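Local structure of ABC sugar (Ribose) transporter, periplasmic substrate-binding subunit (Rhodobacter sphaeroides, 3L49) at residues D18-A23 with A43-Q48; T49-I54 with N76-K81; N101-N106 with V256-R261; K141-Q146 with Y221-S226. The protein probably binds a sugar in the periplasm as the substrate-binding subunit of an ABC transporter. All coordinates share one frame; numbering follows the deposited sequence.

Interaction 1 (D18-A23 with A43-Q48); sequences DWDLKA and AGRNDQ
Asp20 OD2 takes two bonds, one straight from Arg45 NH2 and one from a water that also binds Arg45 NE. Arg45 NH2 donates to Asp20 OD2 at 2.6 Å, a short salt bridge whose N-H bends to 134° at the hydrogen. The same oxygen accepts from water 1, whose O lies 2.8 Å from Asp20 OD2, and that water in turn accepts from Arg45 NE at 2.8 Å from its O. A closed ring of carboxylate oxygen, guanidinium edge and water results, with the water filling the place a second carboxylate oxygen would take in a two-pronged pair.

The carboxylate and guanidinium planes are nearly coplanar, 25° apart. Asp20 OD2 presents its syn lone pair, yet sits slightly tilted from the plane of the Arg45 guanidinium. They reach for each other from opposite sides of the gap. The Arg45 chain bends at chi2 (-79°), which carries the guanidinium over to Asp20.

Arg45 stands in a type I' turn, Ala43 to Asn46, that leads from strand 37-42 into helix 47-60, where Asn46 is the N-cap. Loops at the C-terminal ends of parallel strands line the cleft between the lobes in the periplasmic-binding-protein fold, and a weak hydrogen bond from Arg45 NH2 to an unidentified ligand, probably from the crystallisation liquor, is consistent with a place there.

Interaction 2 (T49-I54 with N76-K81); sequences TQVSQI and NPWLQK
Val51 lays its CG1 methyl over one face of the Trp78 indole, a CH-pi contact between helix 47-60 and helix 72-84. CG1 of Val51 lies 3.7 Å from the centroid of the five-membered ring of Trp78, 22° off the ring normal, and its nearest ring atoms are Trp78 CE2 and NE1, both 3.5 Å away. The methyl is therefore over the NE1-CE2 side of the five-membered ring. It gets there because CG1 is anti to the backbone N (chi1 171°); the other methyl, CG2, only grazes the NE1 and CD1 side. On the opposite face, the extended Lys81 side chain runs past, its NZ 4.0 Å above the plane of the Trp78 ring near the rim.

The remaining contact is plain apolar touching. Ile54 CG2 comes against the root of the same side chain, 4.2 Å from Trp78 CB. Ile54 also reaches Leu75 and Ile82 of helix 72-84, which extends the apolar seam along the two helices.

No hydrogen bond crosses between 49-54 and 76-81, so at this point the helices meet through apolar contact, without a directional bond between these two segments.

Interaction 3 (N101-N106 with V256-R261); sequences NNTTSN and VQNVAR
The side-chain amides of Asn101 and Asn258 cross at about a right angle along their side chains, their planes 48° apart, and so meet neither as a flat stack nor as a paired edge. In this periplasmic-binding-protein fold, with helices packed on a largely parallel sheet, the contact lies between strand 101-105 and helix 248-263. The nitrogen end of Asn258 comes in obliquely at the polar end of the Asn101 amide, nearest OD1: Asn258 ND2 is 2.9 Å from Asn101 OD1, but the angle is too poor for a hydrogen bond.

Thr103, two residues on and on the same side of the strand, supplies the acceptor. Its OG1 is only 2° out of the amide plane of Asn258, so the acceptor lies in the plane of the N-H groups, though the bond is bent. The hydroxyl is brought there by chi1 of -57°, which sets OG1 anti to the carbonyl carbon and leaves the methyl anti to N.

The polar groups are buried and find further partners close by. Asn101 ND2 bonds to Lys269 O and to Thr272 OG1, and Asn258 ND2 also bonds to Thr272 OG1 on strand 271-280, next to 101-105 in the sheet. Phe90 of strand 89-92 packs against both asparagines. Across the contact itself there is a single hydrogen bond, from Asn258 ND2 to Thr103 OG1 at 2.9 Å, with the N-H bent to 130°.

Interaction 4 (K141-Q146 with Y221-S226); sequences KIRYDQ and YGVDGS
Arg143 reaches from helix 138-152 to lay its guanidinium flat on Val223. Starting at CB, the bond from CA already heads for 221-226, and with CG beside the backbone N (chi1 -76°) the chain runs out extended from CG to NE. CD is the first atom to touch, 4.1 Å from Val223 CG2. From there on the other methyl takes over: NE of Arg143 is 3.7 Å from Val223 CG1, and CZ comes closest at 3.6 Å from the same methyl. Val223 CG1 sits 3.5 Å above the guanidinium plane and over its centre, so NH1 and NH2 lie at similar distances around it. A methyl on the face leaves the N-H groups at the rim to find partners in other directions.

Those partners lie outside the two segments. NE bonds to Asn107 OD1, the strongest polar partner of this side chain, while NH1 bonds to an unidentified ligand, probably from the crystallisation liquor, and weakly to Cys198 O, whose residue is joined to Cys140 by a disulfide. Asp224 is a different matter: its OD1 is 4.4 Å from Arg143 NH2 and well out of the guanidinium plane, so no N-H points at it and at most a long-range attraction between opposite charges is likely.

Val223 stands where the chain turns a corner after Gly222. Its side chain also touches Leu114 of helix 107-122 and Ala244 of strand 240-245, which places the arginine-valine pair between helices 138-152 and 107-122, beside the neighbouring strands 219-222 and 240-245.

In the fold
Interactions 1 and 2 come first along the chain and share helix 47-60; they lie about 15 Å apart between centres, and Ala43 packs against Thr49, Gln50 and Gln53. Interaction 3 joins strand 101-105 to the late helix 248-263, and the chain between them contains both segments of interaction 4, its centre about 20 Å away. Interactions 3 and 4 reach the same mixed sheet. Although far apart in sequence, interactions 1 and 4 touch where Trp19 CD1 lies 3.7 Å from Asp224 CG, and both arginines, Arg45 and Arg143, touch bound unidentified ligand, consistent with a place at the cleft of a binding protein. Interaction 2 joins helices 47-60 and 72-84, interaction 3 joins helix 248-263 to the sheet.

Interaction 1 (D18-A23 with A43-Q48)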
loop_
_atom_site.group_PDB
_atom_site.type_symbol
_atom_site.label_atom_id
_atom_site.label_comp_id
_atom_site.label_asym_id
_atom_site.label_seq_id
_atom_site.Cartn_x
_atom_site.Cartn_y
_atom_site.Cartn_z
ATOM N N ASP A 18 3.058 0.147 9.941
ATOM C CA ASP A 18 4.508 0.307 9.766
ATOM C C ASP A 18 4.946 1.050 8.500
ATOM O O ASP A 18 5.820 1.874 8.539
ATOM C CB ASP A 18 5.181 -1.061 9.808
ATOM C CG ASP A 18 6.668 -0.980 9.911
ATOM O OD1 ASP A 18 7.159 -0.449 10.914
ATOM O OD2 ASP A 18 7.361 -1.459 9.007
ATOM N N TRP A 19 4.359 0.705 7.381
ATOM C CA TRP A 19 4.718 1.302 6.130
ATOM C C TRP A 19 4.370 2.777 6.185
ATOM O O TRP A 19 5.175 3.615 5.864
ATOM C CB TRP A 19 4.015 0.595 4.963
ATOM C CG TRP A 19 4.490 0.954 3.594
ATOM C CD1 TRP A 19 5.314 0.241 2.799
ATOM C CD2 TRP A 19 4.139 2.109 2.850
ATOM N NE1 TRP A 19 5.493 0.868 1.628
ATOM C CE2 TRP A 19 4.775 2.019 1.626
ATOM C CE3 TRP A 19 3.323 3.198 3.093
ATOM C CZ2 TRP A 19 4.651 2.972 0.686
ATOM C CZ3 TRP A 19 3.202 4.128 2.165
ATOM C CH2 TRP A 19 3.859 4.026 0.970
ATOM N N ASP A 20 3.165 3.073 6.632
ATOM C CA ASP A 20 2.676 4.446 6.710
ATOM C C ASP A 20 3.530 5.302 7.628
ATOM O O ASP A 20 3.851 6.432 7.285
ATOM C CB ASP A 20 1.228 4.467 7.198
ATOM C CG ASP A 20 0.247 3.996 6.144
ATOM O OD1 ASP A 20 0.662 3.290 5.200
ATOM O OD2 ASP A 20 -0.950 4.321 6.268
ATOM N N LEU A 21 3.888 4.753 8.789
ATOM C CA LEU A 21 4.700 5.466 9.762
ATOM C C LEU A 21 6.090 5.765 9.211
ATOM O O LEU A 21 6.589 6.879 9.373
ATOM C CB LEU A 21 4.782 4.703 11.089
ATOM C CG LEU A 21 5.655 5.358 12.174
ATOM C CD1 LEU A 21 5.063 6.682 12.630
ATOM C CD2 LEU A 21 5.899 4.425 13.365
ATOM N N LYS A 22 6.692 4.777 8.546
ATOM C CA LYS A 22 7.994 4.951 7.880
ATOM C C LYS A 22 8.004 6.043 6.803
ATOM O O LYS A 22 8.948 6.828 6.743
ATOM C CB LYS A 22 8.494 3.629 7.285
ATOM C CG LYS A 22 9.629 2.948 8.050
ATOM C CD LYS A 22 9.184 2.339 9.377
ATOM C CE LYS A 22 10.056 1.149 9.769
ATOM N NZ LYS A 22 9.834 -0.031 8.873
ATOM N N ALA A 23 6.960 6.091 5.972
ATOM C CA ALA A 23 6.871 7.082 4.902
ATOM C C ALA A 23 6.679 8.501 5.453
ATOM O O ALA A 23 7.302 9.465 4.984
ATOM C CB ALA A 23 5.735 6.718 3.956
ATOM N N ALA A 43 -4.384 11.888 9.845
ATOM C CA ALA A 43 -5.846 11.844 9.888
ATOM C C ALA A 43 -6.415 10.778 10.808
ATOM O O ALA A 43 -7.623 10.771 11.059
ATOM C CB ALA A 43 -6.415 11.698 8.489
ATOM N N GLY A 44 -5.553 9.892 11.305
ATOM C CA GLY A 44 -5.974 8.759 12.133
ATOM C C GLY A 44 -7.005 7.850 11.474
ATOM O O GLY A 44 -7.954 7.416 12.127
ATOM N N ARG A 45 -6.823 7.594 10.174
ATOM C CA ARG A 45 -7.693 6.721 9.352
ATOM C C ARG A 45 -9.147 7.201 9.203
ATOM O O ARG A 45 -10.039 6.452 8.780
ATOM C CB ARG A 45 -7.584 5.251 9.792
ATOM C CG ARG A 45 -6.245 4.613 9.411
ATOM C CD ARG A 45 -6.248 4.209 7.939
ATOM N NE ARG A 45 -4.910 4.006 7.387
ATOM C CZ ARG A 45 -4.659 3.784 6.099
ATOM N NH1 ARG A 45 -5.657 3.730 5.219
ATOM N NH2 ARG A 45 -3.409 3.621 5.684
ATOM N N ASN A 46 -9.366 8.466 9.538
ATOM C CA ASN A 46 -10.650 9.106 9.338
ATOM C C ASN A 46 -10.562 10.003 8.122
ATOM O O ASN A 46 -9.703 10.888 8.069
ATOM C CB ASN A 46 -11.031 9.924 10.573
ATOM C CG ASN A 46 -12.407 10.529 10.461
ATOM O OD1 ASN A 46 -12.550 11.717 10.188
ATOM N ND2 ASN A 46 -13.432 9.708 10.638
ATOM N N ASP A 47 -11.442 9.765 7.149
ATOM C CA ASP A 47 -11.473 10.542 5.899
ATOM C C ASP A 47 -11.875 11.999 6.116
ATOM O O ASP A 47 -11.309 12.910 5.496
ATOM C CB ASP A 47 -12.417 9.898 4.879
ATOM C CG ASP A 47 -11.836 8.635 4.259
ATOM O OD1 ASP A 47 -12.328 7.530 4.576
ATOM O OD2 ASP A 47 -10.883 8.744 3.459
ATOM N N GLN A 48 -12.841 12.200 7.013
ATOM C CA GLN A 48 -13.394 13.514 7.288
ATOM C C GLN A 48 -12.384 14.401 8.011
ATOM O O GLN A 48 -12.371 15.623 7.815
ATOM C CB GLN A 48 -14.683 13.376 8.100
ATOM C CG GLN A 48 -15.899 14.006 7.429
ATOM C CD GLN A 48 -16.282 13.293 6.136
ATOM O OE1 GLN A 48 -16.151 13.851 5.042
ATOM N NE2 GLN A 48 -16.738 12.048 6.255
HETATM O O HOH W 1 -2.403 4.016 8.669
#

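Interaction 2 (T49-I54 with N76-K81)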
loop_
_atom_site.group_PDB
_atom_site.type_symbol
_atom_site.label_atom_id
_atom_site.label_comp_id
_atom_site.label_asym_id
_atom_site.label_seq_id
_atom_site.Cartn_x
_atom_site.Cartn_y
_atom_site.Cartn_z
ATOM N N THR A 49 -11.542 13.776 8.840
ATOM C CA THR A 49 -10.414 14.456 9.487
ATOM C C THR A 49 -9.433 14.960 8.434
ATOM O O THR A 49 -9.050 16.142 8.459
ATOM C CB THR A 49 -9.681 13.545 10.499
ATOM O OG1 THR A 49 -10.599 13.123 11.507
ATOM C CG2 THR A 49 -8.515 14.286 11.178
ATOM N N GLN A 50 -9.067 14.073 7.500
ATOM C CA GLN A 50 -8.136 14.409 6.411
ATOM C C GLN A 50 -8.605 15.617 5.603
ATOM O O GLN A 50 -7.813 16.524 5.327
ATOM C CB GLN A 50 -7.889 13.210 5.483
ATOM C CG GLN A 50 -6.980 13.554 4.292
ATOM C CD GLN A 50 -6.096 12.413 3.847
ATOM O OE1 GLN A 50 -6.568 11.299 3.622
ATOM N NE2 GLN A 50 -4.799 12.692 3.702
ATOM N N VAL A 51 -9.891 15.598 5.238
ATOM C CA VAL A 51 -10.577 16.710 4.578
ATOM C C VAL A 51 -10.328 18.055 5.279
ATOM O O VAL A 51 -9.867 19.011 4.648
ATOM C CB VAL A 51 -12.096 16.430 4.467
ATOM C CG1 VAL A 51 -12.846 17.664 3.977
ATOM C CG2 VAL A 51 -12.353 15.261 3.538
ATOM N N SER A 52 -10.596 18.114 6.583
ATOM C CA SER A 52 -10.377 19.343 7.338
ATOM C C SER A 52 -8.889 19.647 7.526
ATOM O O SER A 52 -8.490 20.814 7.596
ATOM C CB SER A 52 -11.095 19.293 8.686
ATOM O OG SER A 52 -10.506 18.332 9.540
ATOM N N GLN A 53 -8.069 18.600 7.591
ATOM C CA GLN A 53 -6.619 18.775 7.636
ATOM C C GLN A 53 -6.066 19.386 6.351
ATOM O O GLN A 53 -5.117 20.168 6.391
ATOM C CB GLN A 53 -5.932 17.464 7.973
ATOM C CG GLN A 53 -5.825 17.242 9.459
ATOM C CD GLN A 53 -5.474 15.828 9.815
ATOM O OE1 GLN A 53 -5.503 14.938 8.969
ATOM N NE2 GLN A 53 -5.149 15.604 11.081
ATOM N N ILE A 54 -6.681 19.046 5.221
ATOM C CA ILE A 54 -6.402 19.713 3.951
ATOM C C ILE A 54 -6.823 21.203 3.994
ATOM O O ILE A 54 -6.034 22.088 3.619
ATOM C CB ILE A 54 -7.048 18.943 2.756
ATOM C CG1 ILE A 54 -6.311 17.617 2.515
ATOM C CG2 ILE A 54 -7.045 19.785 1.487
ATOM C CD1 ILE A 54 -7.056 16.629 1.628
ATOM N N ASN A 76 -10.587 13.898 -4.149
ATOM C CA ASN A 76 -10.618 14.642 -5.431
ATOM C C ASN A 76 -11.047 16.125 -5.404
ATOM O O ASN A 76 -10.270 16.980 -5.858
ATOM C CB ASN A 76 -11.385 13.873 -6.520
ATOM C CG ASN A 76 -10.514 12.889 -7.267
ATOM O OD1 ASN A 76 -9.348 13.164 -7.562
ATOM N ND2 ASN A 76 -11.084 11.731 -7.594
ATOM N N PRO A 77 -12.254 16.443 -4.850
ATOM C CA PRO A 77 -12.656 17.864 -4.834
ATOM C C PRO A 77 -11.761 18.743 -3.962
ATOM O O PRO A 77 -11.658 19.943 -4.207
ATOM C CB PRO A 77 -14.070 17.833 -4.239
ATOM C CG PRO A 77 -14.524 16.414 -4.362
ATOM C CD PRO A 77 -13.294 15.592 -4.227
ATOM N N TRP A 78 -11.120 18.141 -2.963
ATOM C CA TRP A 78 -10.247 18.882 -2.050
ATOM C C TRP A 78 -8.860 19.061 -2.638
ATOM O O TRP A 78 -8.213 20.086 -2.411
ATOM C CB TRP A 78 -10.237 18.225 -0.663
ATOM C CG TRP A 78 -11.613 18.279 -0.079
ATOM C CD1 TRP A 78 -12.523 17.260 -0.018
ATOM C CD2 TRP A 78 -12.275 19.442 0.446
ATOM N NE1 TRP A 78 -13.697 17.709 0.537
ATOM C CE2 TRP A 78 -13.573 19.045 0.826
ATOM C CE3 TRP A 78 -11.888 20.778 0.642
ATOM C CZ2 TRP A 78 -14.488 19.935 1.404
ATOM C CZ3 TRP A 78 -12.799 21.661 1.209
ATOM C CH2 TRP A 78 -14.084 21.234 1.582
ATOM N N LEU A 79 -8.434 18.066 -3.415
ATOM C CA LEU A 79 -7.214 18.142 -4.208
ATOM C C LEU A 79 -7.342 19.225 -5.280
ATOM O O LEU A 79 -6.392 19.969 -5.538
ATOM C CB LEU A 79 -6.915 16.786 -4.850
ATOM C CG LEU A 79 -6.639 15.591 -3.929
ATOM C CD1 LEU A 79 -6.444 14.327 -4.743
ATOM C CD2 LEU A 79 -5.437 15.818 -3.008
ATOM N N GLN A 80 -8.528 19.305 -5.882
ATOM C CA GLN A 80 -8.886 20.371 -6.817
ATOM C C GLN A 80 -8.763 21.764 -6.186
ATOM O O GLN A 80 -8.249 22.687 -6.817
ATOM C CB GLN A 80 -10.307 20.143 -7.347
ATOM C CG GLN A 80 -10.821 21.217 -8.303
ATOM C CD GLN A 80 -10.094 21.204 -9.630
ATOM O OE1 GLN A 80 -10.326 20.330 -10.467
ATOM N NE2 GLN A 80 -9.205 22.174 -9.832
ATOM N N LYS A 81 -9.220 21.900 -4.940
ATOM C CA LYS A 81 -9.125 23.167 -4.204
ATOM C C LYS A 81 -7.693 23.571 -3.817
ATOM O O LYS A 81 -7.407 24.771 -3.713
ATOM C CB LYS A 81 -10.060 23.176 -2.992
ATOM C CG LYS A 81 -11.509 23.527 -3.340
ATOM C CD LYS A 81 -12.496 22.907 -2.356
ATOM C CE LYS A 81 -13.936 23.035 -2.852
ATOM N NZ LYS A 81 -14.812 21.926 -2.355
#

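Interaction 3 (N101-N106 with V256-R261)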
loop_
_atom_site.group_PDB
_atom_site.type_symbol
_atom_site.label_atom_id
_atom_site.label_comp_id
_atom_site.label_asym_id
_atom_site.label_seq_id
_atom_site.Cartn_x
_atom_site.Cartn_y
_atom_site.Cartn_z
ATOM N N ASN A 101 3.790 15.493 -9.146
ATOM C CA ASN A 101 4.611 14.297 -9.053
ATOM C C ASN A 101 3.974 13.308 -8.079
ATOM O O ASN A 101 3.393 13.703 -7.069
ATOM C CB ASN A 101 6.046 14.682 -8.625
ATOM C CG ASN A 101 6.918 13.468 -8.270
ATOM O OD1 ASN A 101 6.870 12.964 -7.146
ATOM N ND2 ASN A 101 7.732 13.012 -9.224
ATOM N N ASN A 102 4.075 12.028 -8.405
ATOM C CA ASN A 102 3.701 10.959 -7.503
ATOM C C ASN A 102 4.901 10.065 -7.239
ATOM O O ASN A 102 5.329 9.347 -8.131
ATOM C CB ASN A 102 2.561 10.132 -8.105
ATOM C CG ASN A 102 2.142 8.984 -7.208
ATOM O OD1 ASN A 102 1.924 9.162 -6.008
ATOM N ND2 ASN A 102 2.024 7.800 -7.786
ATOM N N THR A 103 5.450 10.122 -6.026
ATOM C CA THR A 103 6.521 9.209 -5.626
ATOM C C THR A 103 5.901 7.935 -5.044
ATOM O O THR A 103 4.990 8.008 -4.236
ATOM C CB THR A 103 7.511 9.873 -4.635
ATOM O OG1 THR A 103 8.050 11.062 -5.229
ATOM C CG2 THR A 103 8.665 8.931 -4.303
ATOM N N THR A 104 6.399 6.776 -5.468
ATOM C CA THR A 104 5.724 5.497 -5.227
ATOM C C THR A 104 6.666 4.331 -5.553
ATOM O O THR A 104 7.867 4.523 -5.623
ATOM C CB THR A 104 4.397 5.417 -6.058
ATOM O OG1 THR A 104 3.677 4.213 -5.755
ATOM C CG2 THR A 104 4.667 5.522 -7.572
ATOM N N SER A 105 6.116 3.129 -5.728
ATOM C CA SER A 105 6.845 1.980 -6.251
ATOM C C SER A 105 6.230 1.571 -7.577
ATOM O O SER A 105 5.200 2.121 -7.980
ATOM C CB SER A 105 6.767 0.808 -5.278
ATOM O OG SER A 105 7.489 1.082 -4.097
ATOM N N ASN A 106 6.851 0.610 -8.258
ATOM C CA ASN A 106 6.292 0.105 -9.503
ATOM C C ASN A 106 5.272 -0.970 -9.186
ATOM O O ASN A 106 5.587 -2.157 -9.116
ATOM C CB ASN A 106 7.377 -0.422 -10.442
ATOM C CG ASN A 106 6.854 -0.699 -11.848
ATOM O OD1 ASN A 106 5.645 -0.769 -12.079
ATOM N ND2 ASN A 106 7.772 -0.860 -12.798
ATOM N N VAL A 256 10.058 14.415 -1.033
ATOM C CA VAL A 256 10.478 15.724 -0.529
ATOM C C VAL A 256 11.501 16.374 -1.467
ATOM O O VAL A 256 11.497 17.593 -1.651
ATOM C CB VAL A 256 10.984 15.641 0.943
ATOM C CG1 VAL A 256 11.486 16.991 1.444
ATOM C CG2 VAL A 256 9.871 15.160 1.842
ATOM N N GLN A 257 12.367 15.580 -2.084
ATOM C CA GLN A 257 13.296 16.189 -3.034
ATOM C C GLN A 257 12.687 16.450 -4.402
ATOM O O GLN A 257 13.225 17.233 -5.158
ATOM C CB GLN A 257 14.651 15.490 -3.117
ATOM C CG GLN A 257 14.681 14.067 -2.690
ATOM C CD GLN A 257 15.953 13.740 -1.939
ATOM O OE1 GLN A 257 16.647 12.789 -2.277
ATOM N NE2 GLN A 257 16.270 14.533 -0.919
ATOM N N ASN A 258 11.557 15.821 -4.703
ATOM C CA ASN A 258 10.732 16.266 -5.820
ATOM C C ASN A 258 10.127 17.638 -5.537
ATOM O O ASN A 258 10.098 18.499 -6.417
ATOM C CB ASN A 258 9.644 15.248 -6.144
ATOM C CG ASN A 258 10.163 14.099 -6.980
ATOM O OD1 ASN A 258 10.975 14.295 -7.888
ATOM N ND2 ASN A 258 9.704 12.890 -6.674
ATOM N N VAL A 259 9.660 17.837 -4.304
ATOM C CA VAL A 259 9.215 19.150 -3.841
ATOM C C VAL A 259 10.356 20.173 -3.920
ATOM O O VAL A 259 10.210 21.238 -4.520
ATOM C CB VAL A 259 8.677 19.099 -2.386
ATOM C CG1 VAL A 259 8.219 20.474 -1.937
ATOM C CG2 VAL A 259 7.534 18.113 -2.262
ATOM N N ALA A 260 11.493 19.824 -3.329
ATOM C CA ALA A 260 12.657 20.705 -3.280
ATOM C C ALA A 260 13.210 21.033 -4.669
ATOM O O ALA A 260 13.750 22.114 -4.878
ATOM C CB ALA A 260 13.737 20.090 -2.409
ATOM N N ARG A 261 13.059 20.100 -5.609
ATOM C CA ARG A 261 13.521 20.291 -6.980
ATOM C C ARG A 261 12.626 21.292 -7.690
ATOM O O ARG A 261 13.111 22.234 -8.307
ATOM C CB ARG A 261 13.522 18.963 -7.744
ATOM C CG ARG A 261 14.692 18.782 -8.678
ATOM C CD ARG A 261 14.571 17.516 -9.520
ATOM N NE ARG A 261 15.862 17.148 -10.099
ATOM C CZ ARG A 261 16.373 17.653 -11.220
ATOM N NH1 ARG A 261 15.707 18.559 -11.926
ATOM N NH2 ARG A 261 17.561 17.244 -11.644
#

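Interaction 4 (K141-Q146 with Y221-S226)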
loop_
_atom_site.group_PDB
_atom_site.type_symbol
_atom_site.label_atom_id
_atom_site.label_comp_id
_atom_site.label_asym_id
_atom_site.label_seq_id
_atom_site.Cartn_x
_atom_site.Cartn_y
_atom_site.Cartn_z
ATOM N N LYS A 141 -5.657 -0.719 -6.406
ATOM C CA LYS A 141 -6.368 -0.856 -7.681
ATOM C C LYS A 141 -5.447 -1.493 -8.713
ATOM O O LYS A 141 -5.850 -2.423 -9.418
ATOM C CB LYS A 141 -6.839 0.525 -8.158
ATOM C CG LYS A 141 -7.902 0.534 -9.246
ATOM C CD LYS A 141 -7.321 0.820 -10.618
ATOM C CE LYS A 141 -8.415 1.070 -11.634
ATOM N NZ LYS A 141 -8.971 2.442 -11.479
ATOM N N ILE A 142 -4.207 -0.999 -8.778
ATOM C CA ILE A 142 -3.195 -1.527 -9.689
ATOM C C ILE A 142 -2.831 -2.959 -9.302
ATOM O O ILE A 142 -2.861 -3.857 -10.147
ATOM C CB ILE A 142 -1.922 -0.643 -9.731
ATOM C CG1 ILE A 142 -2.257 0.782 -10.203
ATOM C CG2 ILE A 142 -0.862 -1.278 -10.634
ATOM C CD1 ILE A 142 -1.167 1.836 -9.862
ATOM N N ARG A 143 -2.523 -3.173 -8.020
ATOM C CA ARG A 143 -2.149 -4.499 -7.519
ATOM C C ARG A 143 -3.219 -5.565 -7.775
ATOM O O ARG A 143 -2.899 -6.690 -8.145
ATOM C CB ARG A 143 -1.797 -4.438 -6.036
ATOM C CG ARG A 143 -0.434 -3.836 -5.738
ATOM C CD ARG A 143 -0.410 -3.314 -4.318
ATOM N NE ARG A 143 0.679 -2.376 -4.060
ATOM C CZ ARG A 143 0.802 -1.672 -2.941
ATOM N NH1 ARG A 143 -0.102 -1.800 -1.982
ATOM N NH2 ARG A 143 1.837 -0.847 -2.771
ATOM N N TYR A 144 -4.484 -5.196 -7.602
ATOM C CA TYR A 144 -5.592 -6.100 -7.895
ATOM C C TYR A 144 -5.755 -6.361 -9.389
ATOM O O TYR A 144 -5.941 -7.513 -9.790
ATOM C CB TYR A 144 -6.899 -5.573 -7.301
ATOM C CG TYR A 144 -8.091 -6.456 -7.587
ATOM C CD1 TYR A 144 -8.345 -7.587 -6.805
ATOM C CD2 TYR A 144 -8.960 -6.168 -8.646
ATOM C CE1 TYR A 144 -9.437 -8.408 -7.069
ATOM C CE2 TYR A 144 -10.054 -6.976 -8.915
ATOM C CZ TYR A 144 -10.279 -8.092 -8.126
ATOM O OH TYR A 144 -11.351 -8.892 -8.387
ATOM N N ASP A 145 -5.701 -5.299 -10.198
ATOM C CA ASP A 145 -5.860 -5.419 -11.656
ATOM C C ASP A 145 -4.833 -6.350 -12.305
ATOM O O ASP A 145 -5.184 -7.161 -13.173
ATOM C CB ASP A 145 -5.801 -4.050 -12.339
ATOM C CG ASP A 145 -7.097 -3.255 -12.194
ATOM O OD1 ASP A 145 -7.067 -2.027 -12.430
ATOM O OD2 ASP A 145 -8.143 -3.842 -11.848
ATOM N N GLN A 146 -3.577 -6.230 -11.866
ATOM C CA GLN A 146 -2.475 -7.035 -12.397
ATOM C C GLN A 146 -2.630 -8.494 -12.039
ATOM O O GLN A 146 -2.348 -9.360 -12.859
ATOM C CB GLN A 146 -1.117 -6.515 -11.904
ATOM C CG GLN A 146 -0.772 -5.082 -12.354
ATOM C CD GLN A 146 -0.430 -4.990 -13.842
ATOM O OE1 GLN A 146 -1.309 -4.871 -14.691
ATOM N NE2 GLN A 146 0.849 -5.035 -14.151
ATOM N N TYR A 221 -0.023 -14.389 0.277
ATOM C CA TYR A 221 0.749 -13.455 -0.539
ATOM C C TYR A 221 0.278 -12.038 -0.318
ATOM O O TYR A 221 -0.919 -11.763 -0.366
ATOM C CB TYR A 221 0.626 -13.814 -2.028
ATOM C CG TYR A 221 1.103 -15.212 -2.332
ATOM C CD1 TYR A 221 0.242 -16.298 -2.209
ATOM C CD2 TYR A 221 2.429 -15.454 -2.689
ATOM C CE1 TYR A 221 0.677 -17.584 -2.439
ATOM C CE2 TYR A 221 2.877 -16.743 -2.926
ATOM C CZ TYR A 221 1.986 -17.798 -2.807
ATOM O OH TYR A 221 2.393 -19.077 -3.039
ATOM N N GLY A 222 1.223 -11.129 -0.098
ATOM C CA GLY A 222 0.883 -9.725 0.113
ATOM C C GLY A 222 2.014 -8.804 -0.265
ATOM O O GLY A 222 3.027 -9.245 -0.804
ATOM N N VAL A 223 1.840 -7.521 0.039
ATOM C CA VAL A 223 2.745 -6.466 -0.404
ATOM C C VAL A 223 3.064 -5.558 0.772
ATOM O O VAL A 223 2.160 -5.215 1.518
ATOM C CB VAL A 223 2.079 -5.597 -1.507
ATOM C CG1 VAL A 223 2.888 -4.320 -1.776
ATOM C CG2 VAL A 223 1.856 -6.386 -2.802
ATOM N N ASP A 224 4.348 -5.229 0.946
ATOM C CA ASP A 224 4.867 -4.087 1.746
ATOM C C ASP A 224 6.223 -4.389 2.332
ATOM O O ASP A 224 7.140 -3.586 2.215
ATOM C CB ASP A 224 3.942 -3.604 2.874
ATOM C CG ASP A 224 2.937 -2.572 2.403
ATOM O OD1 ASP A 224 2.971 -2.222 1.206
ATOM O OD2 ASP A 224 2.103 -2.137 3.223
ATOM N N GLY A 225 6.339 -5.546 2.971
ATOM C CA GLY A 225 7.567 -5.917 3.650
ATOM C C GLY A 225 7.575 -5.538 5.121
ATOM O O GLY A 225 8.632 -5.210 5.673
ATOM N N SER A 226 6.401 -5.579 5.754
ATOM C CA SER A 226 6.275 -5.365 7.202
ATOM C C SER A 226 7.029 -6.475 7.932
ATOM O O SER A 226 6.859 -7.652 7.590
ATOM C CB SER A 226 4.800 -5.334 7.633
ATOM O OG SER A 226 4.246 -6.638 7.708
#